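Local atomic coordinates of phosphoribosylformylglycinamidine synthase 2 (Thermus thermophilus, PDB entry 3VIU), a protein that belongs to the AIR synthase related (PurM-like) family, with paired N- and C-terminal domain types occurring twice in one chain that holds adenosine-5'-diphosphate and magnesium. Residues A[191-196]-A[337-342]; A[20-25]-A[353-358]; A[569-574]-A[645-650]. All coordinates share one frame; numbering follows the deposited sequence.

Contacts 1 and 2 sit on one seven-stranded mixed sheet, their centres about 18 Å apart. Contact 1 joins the loop before strand 196-201 to the end of strand 331-338; contact 2 lays the end of helix 12-22 on an outermost strand, 350-356. The two touch where V342 meets E354, and contact 1 is nested within the chain closed by contact 2. Contact 3 follows later in the chain, about 65 Å from contact 1 between centres and on the opposite side of the chain's centre. It joins two loops that follow strands 563-567 and 641-644 of a second seven-stranded sheet with the same strand order, as expected of two related C-terminal domains in one chain.

Contact 1 of 3, residues A[191-196]-A[337-342]; sequences ASLGRP and TIPERV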
# COMPACT_ATOMS: atom_id res chain seq x y z
N ALA A 191 -16.45 -18.09 13.58
CA ALA A 191 -16.42 -19.30 14.40
C ALA A 191 -17.83 -19.61 14.89
O ALA A 191 -18.58 -18.70 15.26
CB ALA A 191 -15.49 -19.09 15.59
N SER A 192 -18.20 -20.88 14.88
CA SER A 192 -19.53 -21.29 15.33
C SER A 192 -19.48 -21.67 16.80
O SER A 192 -18.40 -21.84 17.37
CB SER A 192 -20.06 -22.46 14.50
OG SER A 192 -19.17 -23.57 14.55
N LEU A 193 -20.64 -21.79 17.42
CA LEU A 193 -20.68 -22.13 18.83
C LEU A 193 -20.24 -23.56 19.11
O LEU A 193 -20.55 -24.47 18.35
CB LEU A 193 -22.08 -21.90 19.38
CG LEU A 193 -22.22 -22.10 20.89
CD1 LEU A 193 -21.08 -21.39 21.63
CD2 LEU A 193 -23.57 -21.58 21.32
N GLY A 194 -19.49 -23.74 20.19
CA GLY A 194 -19.03 -25.07 20.57
C GLY A 194 -17.80 -25.59 19.84
O GLY A 194 -17.58 -26.79 19.79
N ARG A 195 -17.00 -24.69 19.30
CA ARG A 195 -15.81 -25.08 18.56
C ARG A 195 -14.53 -24.80 19.32
O ARG A 195 -14.45 -23.87 20.11
CB ARG A 195 -15.75 -24.32 17.23
CG ARG A 195 -17.04 -24.35 16.44
CD ARG A 195 -17.43 -25.78 16.13
NE ARG A 195 -16.32 -26.46 15.48
CZ ARG A 195 -15.95 -27.70 15.77
NH1 ARG A 195 -16.59 -28.38 16.70
NH2 ARG A 195 -14.91 -28.23 15.14
N PRO A 196 -13.51 -25.64 19.12
CA PRO A 196 -12.25 -25.39 19.82
C PRO A 196 -11.46 -24.42 18.93
O PRO A 196 -11.73 -24.33 17.72
CB PRO A 196 -11.61 -26.77 19.87
CG PRO A 196 -12.06 -27.37 18.58
CD PRO A 196 -13.53 -26.99 18.54
N THR A 337 -15.24 -21.66 21.87
CA THR A 337 -16.29 -20.66 21.79
C THR A 337 -17.37 -20.96 22.82
O THR A 337 -17.65 -22.12 23.13
CB THR A 337 -16.95 -20.60 20.39
OG1 THR A 337 -17.41 -21.91 20.02
CG2 THR A 337 -15.96 -20.09 19.36
N ILE A 338 -17.96 -19.90 23.37
CA ILE A 338 -19.03 -20.01 24.35
C ILE A 338 -20.14 -19.06 23.92
O ILE A 338 -19.89 -18.13 23.16
CB ILE A 338 -18.53 -19.62 25.78
CG1 ILE A 338 -17.95 -18.21 25.77
CG2 ILE A 338 -17.47 -20.61 26.26
CD1 ILE A 338 -17.48 -17.75 27.13
N PRO A 339 -21.38 -19.29 24.37
CA PRO A 339 -22.51 -18.43 24.00
C PRO A 339 -22.49 -17.04 24.64
O PRO A 339 -23.01 -16.08 24.07
CB PRO A 339 -23.72 -19.26 24.42
CG PRO A 339 -23.22 -20.00 25.62
CD PRO A 339 -21.84 -20.45 25.17
N GLU A 340 -21.90 -16.92 25.82
CA GLU A 340 -21.82 -15.64 26.50
C GLU A 340 -20.83 -14.75 25.74
O GLU A 340 -19.65 -15.10 25.62
CB GLU A 340 -21.34 -15.81 27.94
CG GLU A 340 -22.01 -16.95 28.68
CD GLU A 340 -21.37 -18.28 28.39
OE1 GLU A 340 -21.28 -18.66 27.21
OE2 GLU A 340 -20.95 -18.96 29.35
N ARG A 341 -21.30 -13.62 25.25
CA ARG A 341 -20.45 -12.71 24.50
C ARG A 341 -19.41 -12.06 25.41
O ARG A 341 -19.53 -10.89 25.78
CB ARG A 341 -21.30 -11.65 23.80
CG ARG A 341 -22.36 -12.27 22.91
CD ARG A 341 -22.94 -11.28 21.94
NE ARG A 341 -23.97 -11.92 21.13
CZ ARG A 341 -24.61 -11.32 20.12
NH1 ARG A 341 -24.32 -10.06 19.81
NH2 ARG A 341 -25.53 -11.98 19.43
N VAL A 342 -18.39 -12.83 25.74
CA VAL A 342 -17.33 -12.36 26.63
C VAL A 342 -15.98 -12.97 26.26
O VAL A 342 -15.91 -14.00 25.58
CB VAL A 342 -17.65 -12.75 28.10
CG1 VAL A 342 -16.44 -12.53 28.99
CG2 VAL A 342 -18.82 -11.94 28.62
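The hydroxyl of T337 is held by two groups of the 191-196 loop. T337 OG1 donates to the carbonyl oxygen S192 O at 2.8 Å, in the carbonyl plane and on a lone pair, with a C=O...donor angle of 138°. The same OG1 accepts the amide R195 N at 2.9 Å along a nearly straight N-H (165°). With chi1 at 54°, OG1 is set between the backbone N and carbonyl carbon of T337, which directs it at the type II beta turn from S192 to R195, where G194 supplies the positive phi. S192 O and R195 N stand 3.7 Å apart, and the hydroxyl bridges the two ends.

Beside this, T337 N donates to R195 O at 2.9 Å. R195 leads into strand 196-201 and T337 lies near the end of strand 331-338, so this bond belongs to the antiparallel pairing of two neighbouring strands in the seven-stranded sheet of the AIR synthase related C-terminal domain. The methyl of T337, CG2, lies 3.9 Å from the buried A191 CB.

On the exposed flank L193 reaches out of the turn with one methyl, CD1, which lies 3.4 Å from the carbonyl carbon I338 C and also meets the ring of P339 at CD (3.7 Å), while its other methyl approaches P339 CB. R195 sends its guanidinium away from T337: P196 CD sits over one face, 3.7 Å above the plane, and NH2 is taken by E317 in a salt bridge and by P312 O.

Contact 2 of 3, residues A[20-25]-A[353-358]; sequences QRLGRE and AEVPTE
L22 pushes one methyl, CD2, against the ring of P356, and the L22 CD2 to P356 CD distance of 3.3 Å makes this the tight part of the contact. The L22 CD2 methyl also lies 4.0 Å from V355 CB, so a single branch of the leucine touches both residues. It approaches both obliquely. Chi1 of -57° places CG anti to the carbonyl carbon, which aims the branch across at strand 350-356. G23 follows with positive phi as the chain leaves helix 12-22. The contact thus packs the N-terminal linker domain on an edge strand of the sheet of the first AIR synthase related C-terminal domain.

Around this apolar touch the contact is looser and polar. R24 NH2 donates to the backbone oxygen E354 O at 3.3 Å, reasonably straight at 154°, but the donor comes in well above the carbonyl plane. The stronger partner of R24 is E30, whose OE1 forms a salt bridge to it and also accepts E354 N. On the other flank R21 NH1 is 5.0 Å from E358 OE1, too far for a salt bridge; NH2 of R21 goes instead to E362 O.

Across the two segments the polar links amount to one long bond, and the R21-E358 pair could add only a weak long-range attraction. Between them the helix end is joined mainly by leucine-proline packing, while E30, bonded to both R24 and E354 N, probably links them indirectly.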
# COMPACT_ATOMS: atom_id res chain seq x y z
N GLN A 20 -18.30 1.63 33.26
CA GLN A 20 -19.73 1.59 32.99
C GLN A 20 -20.10 0.54 31.94
O GLN A 20 -21.27 0.25 31.72
CB GLN A 20 -20.25 2.97 32.59
CG GLN A 20 -19.46 3.66 31.48
CD GLN A 20 -19.84 5.13 31.32
OE1 GLN A 20 -19.68 5.93 32.24
NE2 GLN A 20 -20.34 5.49 30.14
N ARG A 21 -19.09 -0.03 31.29
CA ARG A 21 -19.32 -1.07 30.29
C ARG A 21 -19.18 -2.42 30.99
O ARG A 21 -19.72 -3.43 30.54
CB ARG A 21 -18.29 -1.01 29.16
CG ARG A 21 -18.27 0.28 28.36
CD ARG A 21 -19.40 0.38 27.34
NE ARG A 21 -18.97 1.19 26.21
CZ ARG A 21 -18.06 0.79 25.32
NH1 ARG A 21 -17.51 -0.41 25.42
NH2 ARG A 21 -17.68 1.60 24.33
N LEU A 22 -18.44 -2.43 32.10
CA LEU A 22 -18.21 -3.65 32.87
C LEU A 22 -19.11 -3.71 34.10
O LEU A 22 -19.24 -4.75 34.73
CB LEU A 22 -16.76 -3.74 33.34
CG LEU A 22 -15.60 -3.71 32.34
CD1 LEU A 22 -14.30 -3.89 33.10
CD2 LEU A 22 -15.76 -4.80 31.31
N GLY A 23 -19.72 -2.58 34.44
CA GLY A 23 -20.57 -2.54 35.62
C GLY A 23 -19.72 -2.75 36.86
O GLY A 23 -20.23 -3.08 37.93
N ARG A 24 -18.42 -2.56 36.70
CA ARG A 24 -17.44 -2.72 37.78
C ARG A 24 -16.08 -2.24 37.28
O ARG A 24 -15.92 -1.93 36.10
CB ARG A 24 -17.33 -4.19 38.19
CG ARG A 24 -16.59 -5.05 37.18
CD ARG A 24 -16.36 -6.47 37.69
NE ARG A 24 -15.37 -7.17 36.88
CZ ARG A 24 -15.53 -7.49 35.61
NH1 ARG A 24 -16.66 -7.16 34.98
NH2 ARG A 24 -14.57 -8.12 34.95
N GLU A 25 -15.10 -2.18 38.18
CA GLU A 25 -13.76 -1.76 37.80
C GLU A 25 -12.93 -2.97 37.38
O GLU A 25 -12.95 -4.01 38.03
CB GLU A 25 -13.07 -1.05 38.97
CG GLU A 25 -13.62 0.32 39.27
CD GLU A 25 -12.84 1.03 40.35
OE1 GLU A 25 -12.79 0.49 41.48
OE2 GLU A 25 -12.28 2.11 40.07
N ALA A 353 -9.52 -12.79 33.93
CA ALA A 353 -10.12 -11.72 33.15
C ALA A 353 -11.38 -12.20 32.45
O ALA A 353 -11.45 -13.34 31.97
CB ALA A 353 -9.13 -11.18 32.13
N GLU A 354 -12.38 -11.33 32.40
CA GLU A 354 -13.64 -11.66 31.77
C GLU A 354 -14.33 -10.35 31.43
O GLU A 354 -15.13 -9.83 32.21
CB GLU A 354 -14.51 -12.50 32.71
CG GLU A 354 -15.92 -12.70 32.22
CD GLU A 354 -16.65 -13.78 32.99
OE1 GLU A 354 -16.40 -14.97 32.73
OE2 GLU A 354 -17.47 -13.42 33.87
N VAL A 355 -14.02 -9.82 30.26
CA VAL A 355 -14.61 -8.57 29.85
C VAL A 355 -15.51 -8.81 28.65
O VAL A 355 -15.24 -9.70 27.84
CB VAL A 355 -13.52 -7.55 29.48
CG1 VAL A 355 -12.44 -7.56 30.55
CG2 VAL A 355 -12.93 -7.87 28.13
N PRO A 356 -16.60 -8.05 28.54
CA PRO A 356 -17.51 -8.24 27.40
C PRO A 356 -16.77 -7.97 26.09
O PRO A 356 -15.97 -7.04 26.01
CB PRO A 356 -18.62 -7.23 27.68
CG PRO A 356 -18.66 -7.19 29.17
CD PRO A 356 -17.19 -7.15 29.54
N THR A 357 -17.04 -8.79 25.08
CA THR A 357 -16.41 -8.64 23.77
C THR A 357 -16.66 -7.25 23.19
O THR A 357 -15.72 -6.57 22.75
CB THR A 357 -16.94 -9.69 22.78
OG1 THR A 357 -18.36 -9.55 22.64
CG2 THR A 357 -16.63 -11.09 23.27
N GLU A 358 -17.92 -6.81 23.19
CA GLU A 358 -18.26 -5.49 22.67
C GLU A 358 -17.44 -4.38 23.31
O GLU A 358 -16.98 -3.46 22.63
CB GLU A 358 -19.74 -5.18 22.90
CG GLU A 358 -20.16 -3.85 22.29
CD GLU A 358 -21.49 -3.36 22.79
OE1 GLU A 358 -21.58 -2.99 23.98
OE2 GLU A 358 -22.46 -3.36 22.00

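Contact 3 of 3, residues A[569-574]-A[645-650]; sequences EERGEL and VREEGL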
# COMPACT_ATOMS: atom_id res chain seq x y z
N GLU A 569 -2.68 17.28 -23.04
CA GLU A 569 -1.86 18.37 -23.55
C GLU A 569 -0.44 18.46 -23.02
O GLU A 569 -0.12 17.93 -21.94
CB GLU A 569 -2.60 19.70 -23.37
CG GLU A 569 -3.59 19.93 -24.52
CD GLU A 569 -4.69 20.91 -24.20
OE1 GLU A 569 -5.54 21.14 -25.09
OE2 GLU A 569 -4.72 21.46 -23.07
N GLU A 570 0.42 19.13 -23.78
CA GLU A 570 1.83 19.27 -23.46
C GLU A 570 2.14 20.13 -22.26
O GLU A 570 3.13 19.91 -21.57
CB GLU A 570 2.59 19.84 -24.66
CG GLU A 570 2.22 19.21 -26.00
CD GLU A 570 3.05 19.76 -27.14
OE1 GLU A 570 3.37 20.97 -27.13
OE2 GLU A 570 3.38 18.98 -28.06
N ARG A 571 1.29 21.12 -22.01
CA ARG A 571 1.49 22.03 -20.89
C ARG A 571 1.17 21.43 -19.53
O ARG A 571 0.07 20.94 -19.30
CB ARG A 571 0.65 23.29 -21.06
CG ARG A 571 1.42 24.50 -21.52
CD ARG A 571 0.66 25.78 -21.20
NE ARG A 571 1.36 26.98 -21.66
CZ ARG A 571 2.59 27.33 -21.29
NH1 ARG A 571 3.27 26.57 -20.45
NH2 ARG A 571 3.13 28.45 -21.76
N GLY A 572 2.15 21.49 -18.63
CA GLY A 572 1.96 21.02 -17.27
C GLY A 572 2.08 22.25 -16.38
O GLY A 572 2.36 23.34 -16.88
N GLU A 573 1.87 22.09 -15.08
CA GLU A 573 1.99 23.23 -14.17
C GLU A 573 3.26 23.05 -13.33
O GLU A 573 3.79 21.94 -13.21
CB GLU A 573 0.75 23.32 -13.27
CG GLU A 573 -0.57 23.14 -14.01
CD GLU A 573 -1.80 23.27 -13.10
OE1 GLU A 573 -2.87 22.73 -13.47
OE2 GLU A 573 -1.71 23.92 -12.03
N LEU A 574 3.75 24.14 -12.74
CA LEU A 574 4.98 24.08 -11.95
C LEU A 574 4.79 23.97 -10.44
O LEU A 574 5.73 23.62 -9.73
CB LEU A 574 5.84 25.31 -12.26
CG LEU A 574 6.11 25.53 -13.75
CD1 LEU A 574 6.73 26.90 -13.98
CD2 LEU A 574 7.00 24.42 -14.26
N VAL A 645 7.73 19.37 -29.81
CA VAL A 645 6.89 19.91 -28.77
C VAL A 645 6.65 21.36 -29.19
O VAL A 645 7.60 22.13 -29.33
CB VAL A 645 7.58 19.84 -27.39
CG1 VAL A 645 8.84 20.67 -27.38
CG2 VAL A 645 6.63 20.32 -26.32
N ARG A 646 5.39 21.71 -29.40
CA ARG A 646 5.03 23.05 -29.86
C ARG A 646 5.20 24.20 -28.89
O ARG A 646 5.26 25.35 -29.30
CB ARG A 646 3.60 23.03 -30.38
CG ARG A 646 3.51 22.28 -31.67
CD ARG A 646 2.13 22.34 -32.26
NE ARG A 646 2.09 21.57 -33.50
CZ ARG A 646 0.97 21.21 -34.12
NH1 ARG A 646 -0.21 21.55 -33.61
NH2 ARG A 646 1.04 20.50 -35.23
N GLU A 647 5.27 23.89 -27.60
CA GLU A 647 5.44 24.95 -26.63
C GLU A 647 6.78 24.80 -25.96
O GLU A 647 7.15 23.71 -25.55
CB GLU A 647 4.34 24.89 -25.58
CG GLU A 647 2.95 24.99 -26.15
CD GLU A 647 1.91 24.63 -25.13
OE1 GLU A 647 1.82 23.44 -24.76
OE2 GLU A 647 1.18 25.55 -24.68
N GLU A 648 7.52 25.89 -25.88
CA GLU A 648 8.80 25.84 -25.20
C GLU A 648 8.50 26.39 -23.81
O GLU A 648 7.39 26.86 -23.55
CB GLU A 648 9.84 26.71 -25.92
CG GLU A 648 11.06 25.93 -26.38
CD GLU A 648 12.07 25.67 -25.27
OE1 GLU A 648 11.65 25.27 -24.16
OE2 GLU A 648 13.29 25.87 -25.51
N GLY A 649 9.48 26.32 -22.92
CA GLY A 649 9.26 26.79 -21.57
C GLY A 649 9.19 25.59 -20.66
O GLY A 649 8.77 24.51 -21.07
N LEU A 650 9.60 25.79 -19.42
CA LEU A 650 9.60 24.71 -18.44
C LEU A 650 8.24 24.05 -18.30
O LEU A 650 8.15 22.83 -18.20
CB LEU A 650 10.07 25.25 -17.09
CG LEU A 650 11.44 25.93 -17.11
CD1 LEU A 650 11.79 26.42 -15.72
CD2 LEU A 650 12.49 24.97 -17.61
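E570 and R571 meet the 645-650 segment mainly through charge. R571 lays its chain across E647 at about a right angle, and R571 NE stands 3.3 Å from E647 OE2. This salt bridge works through charge alone: the oxygen lies well out of the guanidinium plane, and the carboxylate and guanidinium planes are turned 66° apart. The aliphatic stem joins in, R571 CG resting 3.3 Å from the same E647 OE2. The arginine's other end is held by E651 through NH1. Two like charges also come close, E570 OE1 and E647 OE1 being 3.8 Å apart; R571, paired with E647 OE2, and R685, which binds E570 OE2, would probably ease that repulsion.

Hydrogen bonding across the contact is modest. R646 N gives E570 OE1 a weak bond of 3.1 Å, bent to 122°. Within the second segment, G649 N donates to E648 OE1 at 2.7 Å, met from above the carboxylate plane.

Van der Waals touches are few. V645 CG2 lies 3.4 Å from the carboxylate oxygen E570 OE1, and the apolar pair is L574 CD2 with L650 CB at 4.3 Å.

Both loops belong to the second AIR synthase related C-terminal domain: the one after strand 563-567 runs beside the one linking strand 641-644 to helix 650-653. G649 is at the N-cap position of that helix, G572 shares a backbone bond with E651 on it, and L574 and L650 both touch helix 578-584.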